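Local coordinates for mandelate racemase/muconate lactonizing protein (Thermobispora bispora, PDB 3VC5), which probably catalyses the magnesium-dependent dehydration of D-glucarate to 5-dehydro-4-deoxy-D-glucarate, as a member of the mandelate racemase/muconate lactonizing enzyme family, at residues 167-172 and 368-373; 171-174 and 179-182; 235-240 and 361-366; 181-186 and 196-201. One frame throughout, in Å; residues are numbered along the deposited sequence.

Interaction 1 (167-172 and 368-373); sequences YLFYKW and TPWQDG
W370 and the end of strand 161-169 meet in a buried contact that shows how one tryptophan can join a loop to the rim of an enolase-superfamily barrel by a polar bond and an aromatic pair at once. The indole NE1 donates to the backbone O of Y167 at 2.8 Å, with the N-H...O angle at 150° and the oxygen in the plane of the indole. One residue in sequence separates Y167 from F169, whose edge points at the indole face in an offset edge-to-face pair: the ring planes stand 86° apart, and F169 CD1 comes to 3.5 Å from W370 NE1. The six-membered end of the indole lies against the aliphatic part of K171, with CD 3.8 Å from W370 CZ3. CG of W370 is anti to its carbonyl carbon (chi1 -64°), which carries the indole out from the 368-373 turn across to the strand end. A leucine in place of W370 would probably leave the Y167 carbonyl without this donor and F169 without its aromatic partner. Beyond the contact, Y167 OH is hydrogen-bonded to K209 and to K211, the predicted proton acceptor, both on strand 208-211. W370 also touches Q195 of helix 189-203, while L168 packs on that helix and on helix 217-230, so the loop is seated where strand 161-169 meets its helical surroundings.

Interaction 2 (171-174 and 179-182); sequences KWAG and PEDR
K171 and D181 close a short loop through a salt bridge in which one ammonium group faces both oxygens of a carboxylate. K171 NZ lies 2.9 Å from D181 OD2, which accepts through its syn lone pair, and 3.0 Å from OD1, where the hydrogen bond is weak. The two side chains come from opposite directions, and each starts from the crowded position, with CG between the backbone N and the carbonyl carbon (chi1 65° for K171, 60° for D181). The lysine then bends at chi3 and chi4, and this curl brings NZ back over its own loop, where W172 O also accepts from it. G184 O is a further acceptor, so the ammonium is tied by several bonds at once, an arrangement likely to favour its charged form.

Backbone bonds join the same two segments. D181 N donates to A173 O at 3.2 Å, in the carbonyl plane, and a water gives one hydrogen to that same A173 O and the other to D181 O, each at 2.7 Å, bridging the two segments. E180, extended beyond CG, lays its carboxylate carbon CD 3.9 Å from A173 CB. G174 CA lies 4.1 Å from E180 CA, close enough that a CB on G174 would clash with it. The whole closure lies at the surface, between strand 161-169 and helix 189-203; K171 packs on Q195 of that helix, and P38 lies against both K171 and D181.

Interaction 3 (235-240 and 361-366); sequences PLRLDP and THACDT
The carbonyl oxygen of A363 is gripped by both terminal nitrogens of R237. R237 NH1 lies 2.7 Å from A363 O, with an N-H...O angle of 156°, and NH2 adds a weak bond to A363 O at 3.1 Å. The oxygen lies practically in the guanidinium plane, whereas the donor NH1 is tilted 16° from the plane of the carbonyl. A weak hydrogen bond from S336 OG reaches the same oxygen. R237 NH2 also forms a salt bridge with D365 OD1 at 2.8 Å; the carboxylate oxygen sits at the guanidinium edge, but the carboxylate plane is turned 62° from that of the guanidinium. Packing is close around R237 NH1, which has A363 CB at 3.6 Å and H362 CB at 3.7 Å.

R237 spans the distance because its chain runs extended from CG to NE. It rises from strand 236-239, one of the parallel strands of the barrel characteristic of the enolase superfamily, and reaches the loop between helix 344-355 and strand 388-390. The same strand ends in D239, a magnesium ligand in this protein, although no metal is bound to this chain here. A methionine at R237 would probably deprive the A363 carbonyl of both guanidinium donors and leave the D365 carboxylate without one of its positive partners.

Further partners surround the pair. E261 takes R237 NE through OE1 and H362 ND1 through OE2, H362 NE2 is hydrogen-bonded to E334 OE1, S165 OG to D365 OD1, and K209 forms a salt bridge with D365 OD2.

Interaction 4 (181-186 and 196-201); sequences DRFGPA and ARLLIG
L198 of helix 189-203 packs against R182 and F183 in the loop that leads from strand 161-169 into that helix. Its CB points toward the loop. Its CG is anti to the backbone N (chi1 -172°), and the two methyl branches divide the work: L198 CD1 lies 3.9 Å from F183 O, while L198 CD2 meets the F183 ring at its edge, 4.3 Å from CD1 of the phenylalanine. L198 CD2 also comes within 4.1 Å of NH1 of R182, whose chain crosses the leucine obliquely. An Asx turn at D181 shapes the loop: D181 OD1 accepts from the backbone N of F183 at 2.9 Å through its anti lone pair, and more weakly from G184 N.

R182 and F183 are packed on each other in the same loop. The R182 guanidinium has F183 CE1 3.7 Å above its centre, and the phenyl face has R182 CG over its own centre, so the extended arginine chain passes over the ring. Salt bridges to D372 and to E202 of the same helix fix where the guanidinium sits. No hydrogen bond joins the two segments; the contact is apolar packing, with the R182 guanidinium at its border. F183 also meets W370 edge-to-face. Such packing of the loop after a strand against the helix that follows it is a feature of the beta-alpha units from which the barrel of this superfamily is built.

Interactions 1, 2 and 4 form one cluster around the end of strand 161-169 and the loop and helix 189-203 that follow it, with centres 8 to 10 Å apart. Interactions 1 and 2 share K171 and W172, interactions 2 and 4 share D181 and R182, and the R182-D372 salt bridge ties the loops of interactions 1 and 2 together. Interaction 3 lies apart, about 15 Å from interaction 1 between centres, and reaches the same eight-stranded sheet through strand 236-239. Along the chain, interaction 2 closes first, interaction 4 follows, and interaction 3 falls within the long span between the two segments of interaction 1. The 361-373 region thus serves both the barrel interior near the metal ligands and its outer loop.

Interaction 1 (167-172 and 368-373)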
loop_
_atom_site.group_PDB
_atom_site.type_symbol
_atom_site.label_atom_id
_atom_site.label_comp_id
_atom_site.label_asym_id
_atom_site.label_seq_id
_atom_site.Cartn_x
_atom_site.Cartn_y
_atom_site.Cartn_z
ATOM N N TYR A 167 26.805 -8.789 -6.729
ATOM C CA TYR A 167 26.735 -9.421 -5.401
ATOM C C TYR A 167 28.016 -10.239 -5.213
ATOM O O TYR A 167 28.121 -11.372 -5.663
ATOM C CB TYR A 167 25.508 -10.323 -5.273
ATOM C CG TYR A 167 24.974 -10.438 -3.849
ATOM C CD1 TYR A 167 25.817 -10.345 -2.739
ATOM C CD2 TYR A 167 23.613 -10.685 -3.629
ATOM C CE1 TYR A 167 25.309 -10.438 -1.441
ATOM C CE2 TYR A 167 23.092 -10.776 -2.317
ATOM C CZ TYR A 167 23.939 -10.673 -1.241
ATOM O OH TYR A 167 23.450 -10.728 0.082
ATOM N N LEU A 168 29.016 -9.619 -4.598
ATOM C CA LEU A 168 30.301 -10.267 -4.403
ATOM C C LEU A 168 30.320 -11.071 -3.103
ATOM O O LEU A 168 29.750 -10.656 -2.046
ATOM C CB LEU A 168 31.426 -9.229 -4.376
ATOM C CG LEU A 168 31.463 -8.159 -5.476
ATOM C CD1 LEU A 168 32.695 -7.240 -5.322
ATOM C CD2 LEU A 168 31.466 -8.818 -6.879
ATOM N N PHE A 169 31.041 -12.183 -3.168
ATOM C CA PHE A 169 31.228 -13.063 -2.034
ATOM C C PHE A 169 32.666 -13.496 -1.958
ATOM O O PHE A 169 33.275 -13.802 -2.988
ATOM C CB PHE A 169 30.446 -14.361 -2.213
ATOM C CG PHE A 169 28.943 -14.219 -2.057
ATOM C CD1 PHE A 169 28.156 -13.741 -3.096
ATOM C CD2 PHE A 169 28.324 -14.600 -0.869
ATOM C CE1 PHE A 169 26.748 -13.637 -2.960
ATOM C CE2 PHE A 169 26.913 -14.485 -0.708
ATOM C CZ PHE A 169 26.137 -14.001 -1.740
ATOM N N TYR A 170 33.179 -13.617 -0.743
ATOM C CA TYR A 170 34.343 -14.462 -0.542
ATOM C C TYR A 170 33.922 -15.893 -0.866
ATOM O O TYR A 170 32.790 -16.293 -0.583
ATOM C CB TYR A 170 34.853 -14.360 0.890
ATOM C CG TYR A 170 35.340 -12.994 1.277
ATOM C CD1 TYR A 170 36.613 -12.548 0.888
ATOM C CD2 TYR A 170 34.570 -12.165 2.081
ATOM C CE1 TYR A 170 37.074 -11.305 1.263
ATOM C CE2 TYR A 170 35.034 -10.917 2.476
ATOM C CZ TYR A 170 36.293 -10.494 2.065
ATOM O OH TYR A 170 36.764 -9.257 2.455
ATOM N N LYS A 171 34.787 -16.638 -1.549
ATOM C CA LYS A 171 34.452 -18.012 -1.894
ATOM C C LYS A 171 35.670 -18.885 -2.089
ATOM O O LYS A 171 36.746 -18.392 -2.441
ATOM C CB LYS A 171 33.593 -18.039 -3.165
ATOM C CG LYS A 171 34.348 -17.518 -4.418
ATOM C CD LYS A 171 33.459 -17.498 -5.675
ATOM C CE LYS A 171 33.061 -18.916 -6.141
ATOM N NZ LYS A 171 34.256 -19.768 -6.569
ATOM N N TRP A 172 35.506 -20.178 -1.832
ATOM C CA TRP A 172 36.548 -21.145 -2.160
ATOM C C TRP A 172 36.582 -21.306 -3.678
ATOM O O TRP A 172 35.657 -20.855 -4.366
ATOM C CB TRP A 172 36.275 -22.484 -1.489
ATOM C CG TRP A 172 36.199 -22.393 -0.002
ATOM C CD1 TRP A 172 36.868 -21.504 0.809
ATOM C CD2 TRP A 172 35.444 -23.243 0.867
ATOM N NE1 TRP A 172 36.546 -21.743 2.134
ATOM C CE2 TRP A 172 35.684 -22.810 2.195
ATOM C CE3 TRP A 172 34.588 -24.328 0.656
ATOM C CZ2 TRP A 172 35.090 -23.422 3.300
ATOM C CZ3 TRP A 172 34.008 -24.943 1.760
ATOM C CH2 TRP A 172 34.260 -24.482 3.065
ATOM N N THR A 368 21.857 -13.755 -9.480
ATOM C CA THR A 368 21.844 -14.296 -10.849
ATOM C C THR A 368 23.210 -14.764 -11.396
ATOM O O THR A 368 23.309 -15.875 -11.884
ATOM C CB THR A 368 21.160 -13.313 -11.831
ATOM O OG1 THR A 368 19.761 -13.194 -11.501
ATOM C CG2 THR A 368 21.332 -13.779 -13.278
ATOM N N PRO A 369 24.276 -13.940 -11.286
ATOM C CA PRO A 369 25.540 -14.392 -11.941
ATOM C C PRO A 369 26.009 -15.766 -11.427
ATOM O O PRO A 369 26.597 -16.553 -12.177
ATOM C CB PRO A 369 26.538 -13.311 -11.531
ATOM C CG PRO A 369 25.650 -12.061 -11.325
ATOM C CD PRO A 369 24.418 -12.606 -10.657
ATOM N N TRP A 370 25.765 -16.046 -10.142
ATOM C CA TRP A 370 26.286 -17.243 -9.482
ATOM C C TRP A 370 25.616 -18.499 -9.999
ATOM O O TRP A 370 26.170 -19.607 -9.860
ATOM C CB TRP A 370 26.072 -17.120 -7.945
ATOM C CG TRP A 370 26.894 -15.938 -7.439
ATOM C CD1 TRP A 370 26.423 -14.794 -6.873
ATOM C CD2 TRP A 370 28.331 -15.789 -7.507
ATOM N NE1 TRP A 370 27.473 -13.938 -6.574
ATOM C CE2 TRP A 370 28.648 -14.525 -6.971
ATOM C CE3 TRP A 370 29.372 -16.595 -8.000
ATOM C CZ2 TRP A 370 29.973 -14.063 -6.869
ATOM C CZ3 TRP A 370 30.678 -16.134 -7.905
ATOM C CH2 TRP A 370 30.968 -14.885 -7.354
ATOM N N GLN A 371 24.407 -18.334 -10.555
ATOM C CA GLN A 371 23.692 -19.490 -11.093
ATOM C C GLN A 371 24.160 -19.815 -12.517
ATOM O O GLN A 371 23.743 -20.811 -13.093
ATOM C CB GLN A 371 22.181 -19.273 -11.016
ATOM C CG GLN A 371 21.575 -19.963 -9.775
ATOM C CD GLN A 371 22.367 -19.645 -8.510
ATOM O OE1 GLN A 371 22.244 -18.532 -7.955
ATOM N NE2 GLN A 371 23.203 -20.597 -8.059
ATOM N N ASP A 372 25.040 -19.003 -13.041
ATOM C CA ASP A 372 25.708 -19.263 -14.321
ATOM C C ASP A 372 24.816 -19.787 -15.443
ATOM O O ASP A 372 25.158 -20.719 -16.126
ATOM C CB ASP A 372 26.898 -20.163 -14.095
ATOM C CG ASP A 372 28.026 -19.927 -15.089
ATOM O OD1 ASP A 372 28.112 -18.883 -15.710
ATOM O OD2 ASP A 372 28.778 -20.844 -15.259
ATOM N N GLY A 373 23.693 -19.134 -15.626
ATOM C CA GLY A 373 22.806 -19.384 -16.754
ATOM C C GLY A 373 21.768 -20.454 -16.517
ATOM O O GLY A 373 20.884 -20.638 -17.363
#

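Interaction 2 (171-174 and 179-182)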
loop_
_atom_site.group_PDB
_atom_site.type_symbol
_atom_site.label_atom_id
_atom_site.label_comp_id
_atom_site.label_asym_id
_atom_site.label_seq_id
_atom_site.Cartn_x
_atom_site.Cartn_y
_atom_site.Cartn_z
ATOM N N LYS A 171 34.787 -16.638 -1.549
ATOM C CA LYS A 171 34.452 -18.012 -1.894
ATOM C C LYS A 171 35.670 -18.885 -2.089
ATOM O O LYS A 171 36.746 -18.392 -2.441
ATOM C CB LYS A 171 33.593 -18.039 -3.165
ATOM C CG LYS A 171 34.348 -17.518 -4.418
ATOM C CD LYS A 171 33.459 -17.498 -5.675
ATOM C CE LYS A 171 33.061 -18.916 -6.141
ATOM N NZ LYS A 171 34.256 -19.768 -6.569
ATOM N N TRP A 172 35.506 -20.178 -1.832
ATOM C CA TRP A 172 36.548 -21.145 -2.160
ATOM C C TRP A 172 36.582 -21.306 -3.678
ATOM O O TRP A 172 35.657 -20.855 -4.366
ATOM C CB TRP A 172 36.275 -22.484 -1.489
ATOM C CG TRP A 172 36.199 -22.393 -0.002
ATOM C CD1 TRP A 172 36.868 -21.504 0.809
ATOM C CD2 TRP A 172 35.444 -23.243 0.867
ATOM N NE1 TRP A 172 36.546 -21.743 2.134
ATOM C CE2 TRP A 172 35.684 -22.810 2.195
ATOM C CE3 TRP A 172 34.588 -24.328 0.656
ATOM C CZ2 TRP A 172 35.090 -23.422 3.300
ATOM C CZ3 TRP A 172 34.008 -24.943 1.760
ATOM C CH2 TRP A 172 34.260 -24.482 3.065
ATOM N N ALA A 173 37.623 -21.959 -4.201
ATOM C CA ALA A 173 37.748 -22.164 -5.641
ATOM C C ALA A 173 36.656 -23.125 -6.126
ATOM O O ALA A 173 36.233 -23.071 -7.290
ATOM C CB ALA A 173 39.113 -22.720 -5.957
ATOM N N GLY A 174 36.204 -24.005 -5.234
ATOM C CA GLY A 174 35.160 -24.994 -5.576
ATOM C C GLY A 174 34.716 -25.665 -4.296
ATOM O O GLY A 174 35.309 -25.421 -3.232
ATOM N N PRO A 179 34.531 -30.417 -8.806
ATOM C CA PRO A 179 35.265 -29.560 -9.748
ATOM C C PRO A 179 35.249 -28.091 -9.340
ATOM O O PRO A 179 34.234 -27.598 -8.844
ATOM C CB PRO A 179 34.495 -29.741 -11.076
ATOM C CG PRO A 179 33.822 -31.066 -10.952
ATOM C CD PRO A 179 33.473 -31.191 -9.476
ATOM N N GLU A 180 36.368 -27.396 -9.554
ATOM C CA GLU A 180 36.421 -25.955 -9.343
ATOM C C GLU A 180 35.581 -25.220 -10.385
ATOM O O GLU A 180 35.459 -25.664 -11.532
ATOM C CB GLU A 180 37.864 -25.469 -9.360
ATOM C CG GLU A 180 38.677 -26.164 -8.291
ATOM C CD GLU A 180 40.112 -25.707 -8.231
ATOM O OE1 GLU A 180 40.554 -25.003 -9.160
ATOM O OE2 GLU A 180 40.792 -26.062 -7.248
ATOM N N ASP A 181 34.977 -24.108 -9.987
ATOM C CA ASP A 181 34.122 -23.392 -10.899
ATOM C C ASP A 181 34.894 -22.336 -11.672
ATOM O O ASP A 181 36.081 -22.101 -11.409
ATOM C CB ASP A 181 32.936 -22.783 -10.142
ATOM C CG ASP A 181 33.363 -21.810 -9.061
ATOM O OD1 ASP A 181 34.039 -20.806 -9.373
ATOM O OD2 ASP A 181 32.989 -22.029 -7.887
ATOM N N ARG A 182 34.228 -21.709 -12.641
ATOM C CA ARG A 182 34.904 -20.737 -13.498
ATOM C C ARG A 182 35.170 -19.385 -12.839
ATOM O O ARG A 182 35.832 -18.539 -13.441
ATOM C CB ARG A 182 34.134 -20.521 -14.810
ATOM C CG ARG A 182 32.848 -19.683 -14.665
ATOM C CD ARG A 182 32.124 -19.532 -16.003
ATOM N NE ARG A 182 31.009 -18.582 -15.957
ATOM C CZ ARG A 182 31.132 -17.254 -16.053
ATOM N NH1 ARG A 182 32.330 -16.678 -16.186
ATOM N NH2 ARG A 182 30.045 -16.484 -16.009
HETATM O O HOH W 1 37.527 -21.685 -9.161
#

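Interaction 3 (235-240 and 361-366)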
loop_
_atom_site.group_PDB
_atom_site.type_symbol
_atom_site.label_atom_id
_atom_site.label_comp_id
_atom_site.label_asym_id
_atom_site.label_seq_id
_atom_site.Cartn_x
_atom_site.Cartn_y
_atom_site.Cartn_z
ATOM N N PRO A 235 28.511 2.995 -6.271
ATOM C CA PRO A 235 28.089 2.854 -4.881
ATOM C C PRO A 235 28.502 1.487 -4.334
ATOM O O PRO A 235 28.431 0.482 -5.058
ATOM C CB PRO A 235 26.562 2.973 -4.967
ATOM C CG PRO A 235 26.318 3.782 -6.227
ATOM C CD PRO A 235 27.402 3.363 -7.169
ATOM N N LEU A 236 28.919 1.453 -3.067
ATOM C CA LEU A 236 29.403 0.229 -2.425
ATOM C C LEU A 236 28.598 -0.092 -1.189
ATOM O O LEU A 236 28.233 0.821 -0.448
ATOM C CB LEU A 236 30.864 0.385 -1.991
ATOM C CG LEU A 236 31.882 0.723 -3.078
ATOM C CD1 LEU A 236 33.281 0.789 -2.478
ATOM C CD2 LEU A 236 31.829 -0.285 -4.200
ATOM N N ARG A 237 28.331 -1.381 -0.956
ATOM C CA ARG A 237 27.619 -1.806 0.260
ATOM C C ARG A 237 28.411 -2.921 0.889
ATOM O O ARG A 237 29.083 -3.649 0.187
ATOM C CB ARG A 237 26.232 -2.365 -0.104
ATOM C CG ARG A 237 25.373 -1.439 -0.960
ATOM C CD ARG A 237 24.423 -2.277 -1.864
ATOM N NE ARG A 237 23.518 -1.407 -2.567
ATOM C CZ ARG A 237 22.478 -1.808 -3.286
ATOM N NH1 ARG A 237 21.703 -0.883 -3.846
ATOM N NH2 ARG A 237 22.225 -3.118 -3.462
ATOM N N LEU A 238 28.307 -3.073 2.213
ATOM C CA LEU A 238 28.960 -4.160 2.927
ATOM C C LEU A 238 27.918 -4.802 3.826
ATOM O O LEU A 238 27.193 -4.081 4.526
ATOM C CB LEU A 238 30.128 -3.635 3.772
ATOM C CG LEU A 238 30.872 -4.645 4.672
ATOM C CD1 LEU A 238 31.473 -5.799 3.878
ATOM C CD2 LEU A 238 31.971 -3.926 5.479
ATOM N N ASP A 239 27.854 -6.142 3.816
ATOM C CA ASP A 239 26.763 -6.877 4.469
ATOM C C ASP A 239 27.287 -8.014 5.368
ATOM O O ASP A 239 27.420 -9.147 4.917
ATOM C CB ASP A 239 25.832 -7.448 3.381
ATOM C CG ASP A 239 24.696 -8.261 3.952
ATOM O OD1 ASP A 239 24.400 -8.159 5.175
ATOM O OD2 ASP A 239 24.092 -9.015 3.162
ATOM N N PRO A 240 27.570 -7.720 6.655
ATOM C CA PRO A 240 28.071 -8.770 7.542
ATOM C C PRO A 240 27.005 -9.710 8.161
ATOM O O PRO A 240 27.362 -10.579 8.956
ATOM C CB PRO A 240 28.804 -7.990 8.653
ATOM C CG PRO A 240 28.844 -6.575 8.211
ATOM C CD PRO A 240 27.726 -6.379 7.249
ATOM N N THR A 361 14.407 2.727 -5.238
ATOM C CA THR A 361 15.304 3.654 -5.939
ATOM C C THR A 361 16.780 3.264 -5.840
ATOM O O THR A 361 17.626 3.834 -6.521
ATOM C CB THR A 361 15.113 5.103 -5.400
ATOM O OG1 THR A 361 15.104 5.079 -3.964
ATOM C CG2 THR A 361 13.801 5.683 -5.906
ATOM N N HIS A 362 17.091 2.288 -4.990
ATOM C CA HIS A 362 18.446 1.764 -4.888
ATOM C C HIS A 362 18.556 0.547 -5.800
ATOM O O HIS A 362 17.541 -0.103 -6.087
ATOM C CB HIS A 362 18.751 1.376 -3.433
ATOM C CG HIS A 362 18.813 2.546 -2.504
ATOM N ND1 HIS A 362 19.980 3.235 -2.238
ATOM C CD2 HIS A 362 17.842 3.168 -1.793
ATOM C CE1 HIS A 362 19.730 4.210 -1.377
ATOM N NE2 HIS A 362 18.437 4.197 -1.099
ATOM N N ALA A 363 19.766 0.223 -6.251
ATOM C CA ALA A 363 19.974 -0.983 -7.086
ATOM C C ALA A 363 19.489 -2.198 -6.306
ATOM O O ALA A 363 19.727 -2.296 -5.097
ATOM C CB ALA A 363 21.451 -1.159 -7.451
ATOM N N CYS A 364 18.774 -3.110 -6.969
ATOM C CA CYS A 364 18.342 -4.330 -6.298
ATOM C C CYS A 364 19.449 -5.363 -6.266
ATOM O O CYS A 364 20.296 -5.428 -7.175
ATOM C CB CYS A 364 17.132 -4.964 -7.015
ATOM S SG CYS A 364 15.645 -3.945 -7.099
ATOM N N ASP A 365 19.412 -6.237 -5.258
ATOM C CA ASP A 365 20.360 -7.358 -5.214
ATOM C C ASP A 365 19.868 -8.499 -6.086
ATOM O O ASP A 365 18.667 -8.685 -6.238
ATOM C CB ASP A 365 20.543 -7.854 -3.784
ATOM C CG ASP A 365 21.311 -6.868 -2.922
ATOM O OD1 ASP A 365 21.951 -5.943 -3.464
ATOM O OD2 ASP A 365 21.199 -6.989 -1.683
ATOM N N THR A 366 20.803 -9.252 -6.667
ATOM C CA THR A 366 20.458 -10.538 -7.278
ATOM C C THR A 366 21.641 -11.508 -7.214
ATOM O O THR A 366 22.811 -11.084 -7.309
ATOM C CB THR A 366 20.003 -10.397 -8.755
ATOM O OG1 THR A 366 19.626 -11.697 -9.243
ATOM C CG2 THR A 366 21.056 -9.747 -9.643
#

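Interaction 4 (181-186 and 196-201)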
loop_
_atom_site.group_PDB
_atom_site.type_symbol
_atom_site.label_atom_id
_atom_site.label_comp_id
_atom_site.label_asym_id
_atom_site.label_seq_id
_atom_site.Cartn_x
_atom_site.Cartn_y
_atom_site.Cartn_z
ATOM N N ASP A 181 34.977 -24.108 -9.987
ATOM C CA ASP A 181 34.122 -23.392 -10.899
ATOM C C ASP A 181 34.894 -22.336 -11.672
ATOM O O ASP A 181 36.081 -22.101 -11.409
ATOM C CB ASP A 181 32.936 -22.783 -10.142
ATOM C CG ASP A 181 33.363 -21.810 -9.061
ATOM O OD1 ASP A 181 34.039 -20.806 -9.373
ATOM O OD2 ASP A 181 32.989 -22.029 -7.887
ATOM N N ARG A 182 34.228 -21.709 -12.641
ATOM C CA ARG A 182 34.904 -20.737 -13.498
ATOM C C ARG A 182 35.170 -19.385 -12.839
ATOM O O ARG A 182 35.832 -18.539 -13.441
ATOM C CB ARG A 182 34.134 -20.521 -14.810
ATOM C CG ARG A 182 32.848 -19.683 -14.665
ATOM C CD ARG A 182 32.124 -19.532 -16.003
ATOM N NE ARG A 182 31.009 -18.582 -15.957
ATOM C CZ ARG A 182 31.132 -17.254 -16.053
ATOM N NH1 ARG A 182 32.330 -16.678 -16.186
ATOM N NH2 ARG A 182 30.045 -16.484 -16.009
ATOM N N PHE A 183 34.650 -19.165 -11.629
ATOM C CA PHE A 183 34.752 -17.835 -11.008
ATOM C C PHE A 183 36.076 -17.601 -10.289
ATOM O O PHE A 183 36.529 -16.448 -10.168
ATOM C CB PHE A 183 33.570 -17.603 -10.057
ATOM C CG PHE A 183 32.238 -17.726 -10.753
ATOM C CD1 PHE A 183 31.814 -16.741 -11.642
ATOM C CD2 PHE A 183 31.449 -18.844 -10.565
ATOM C CE1 PHE A 183 30.600 -16.866 -12.316
ATOM C CE2 PHE A 183 30.230 -18.964 -11.201
ATOM C CZ PHE A 183 29.804 -17.987 -12.085
ATOM N N GLY A 184 36.702 -18.681 -9.821
ATOM C CA GLY A 184 37.949 -18.586 -9.053
ATOM C C GLY A 184 37.640 -18.372 -7.584
ATOM O O GLY A 184 36.504 -17.998 -7.206
ATOM N N PRO A 185 38.642 -18.606 -6.735
ATOM C CA PRO A 185 38.528 -18.282 -5.310
ATOM C C PRO A 185 38.557 -16.765 -5.123
ATOM O O PRO A 185 39.061 -16.040 -6.000
ATOM C CB PRO A 185 39.802 -18.902 -4.724
ATOM C CG PRO A 185 40.798 -18.804 -5.849
ATOM C CD PRO A 185 39.996 -19.066 -7.099
ATOM N N ALA A 186 38.043 -16.287 -3.987
ATOM C CA ALA A 186 38.202 -14.884 -3.583
ATOM C C ALA A 186 38.283 -14.873 -2.060
ATOM O O ALA A 186 37.288 -15.091 -1.367
ATOM C CB ALA A 186 37.034 -14.024 -4.070
ATOM N N ALA A 196 34.892 -8.832 -8.869
ATOM C CA ALA A 196 34.170 -7.649 -9.325
ATOM C C ALA A 196 34.406 -7.366 -10.828
ATOM O O ALA A 196 33.455 -7.085 -11.569
ATOM C CB ALA A 196 34.571 -6.434 -8.498
ATOM N N ARG A 197 35.668 -7.392 -11.260
ATOM C CA ARG A 197 35.989 -7.143 -12.674
ATOM C C ARG A 197 35.268 -8.148 -13.561
ATOM O O ARG A 197 34.747 -7.799 -14.626
ATOM C CB ARG A 197 37.493 -7.234 -12.923
ATOM C CG ARG A 197 38.289 -6.092 -12.324
ATOM C CD ARG A 197 39.696 -6.053 -12.900
ATOM N NE ARG A 197 40.575 -5.296 -12.014
ATOM C CZ ARG A 197 40.584 -3.967 -11.933
ATOM N NH1 ARG A 197 39.751 -3.254 -12.688
ATOM N NH2 ARG A 197 41.414 -3.352 -11.097
ATOM N N LEU A 198 35.260 -9.399 -13.118
ATOM C CA LEU A 198 34.616 -10.468 -13.860
ATOM C C LEU A 198 33.095 -10.207 -13.979
ATOM O O LEU A 198 32.561 -10.154 -15.089
ATOM C CB LEU A 198 34.916 -11.813 -13.188
ATOM C CG LEU A 198 34.525 -13.138 -13.851
ATOM C CD1 LEU A 198 35.136 -14.321 -13.114
ATOM C CD2 LEU A 198 33.032 -13.286 -13.920
ATOM N N LEU A 199 32.409 -10.012 -12.848
ATOM C CA LEU A 199 30.960 -9.813 -12.882
ATOM C C LEU A 199 30.569 -8.521 -13.593
ATOM O O LEU A 199 29.591 -8.494 -14.339
ATOM C CB LEU A 199 30.371 -9.804 -11.459
ATOM C CG LEU A 199 29.902 -11.147 -10.871
ATOM C CD1 LEU A 199 30.925 -12.233 -11.018
ATOM C CD2 LEU A 199 29.456 -10.991 -9.403
ATOM N N ILE A 200 31.284 -7.430 -13.317
ATOM C CA ILE A 200 30.975 -6.156 -13.956
ATOM C C ILE A 200 31.225 -6.231 -15.457
ATOM O O ILE A 200 30.442 -5.705 -16.252
ATOM C CB ILE A 200 31.720 -4.977 -13.279
ATOM C CG1 ILE A 200 31.113 -4.718 -11.890
ATOM C CG2 ILE A 200 31.641 -3.695 -14.130
ATOM C CD1 ILE A 200 32.017 -3.893 -10.965
ATOM N N GLY A 201 32.272 -6.949 -15.848
ATOM C CA GLY A 201 32.571 -7.112 -17.281
ATOM C C GLY A 201 31.426 -7.814 -17.989
ATOM O O GLY A 201 31.052 -7.436 -19.097
#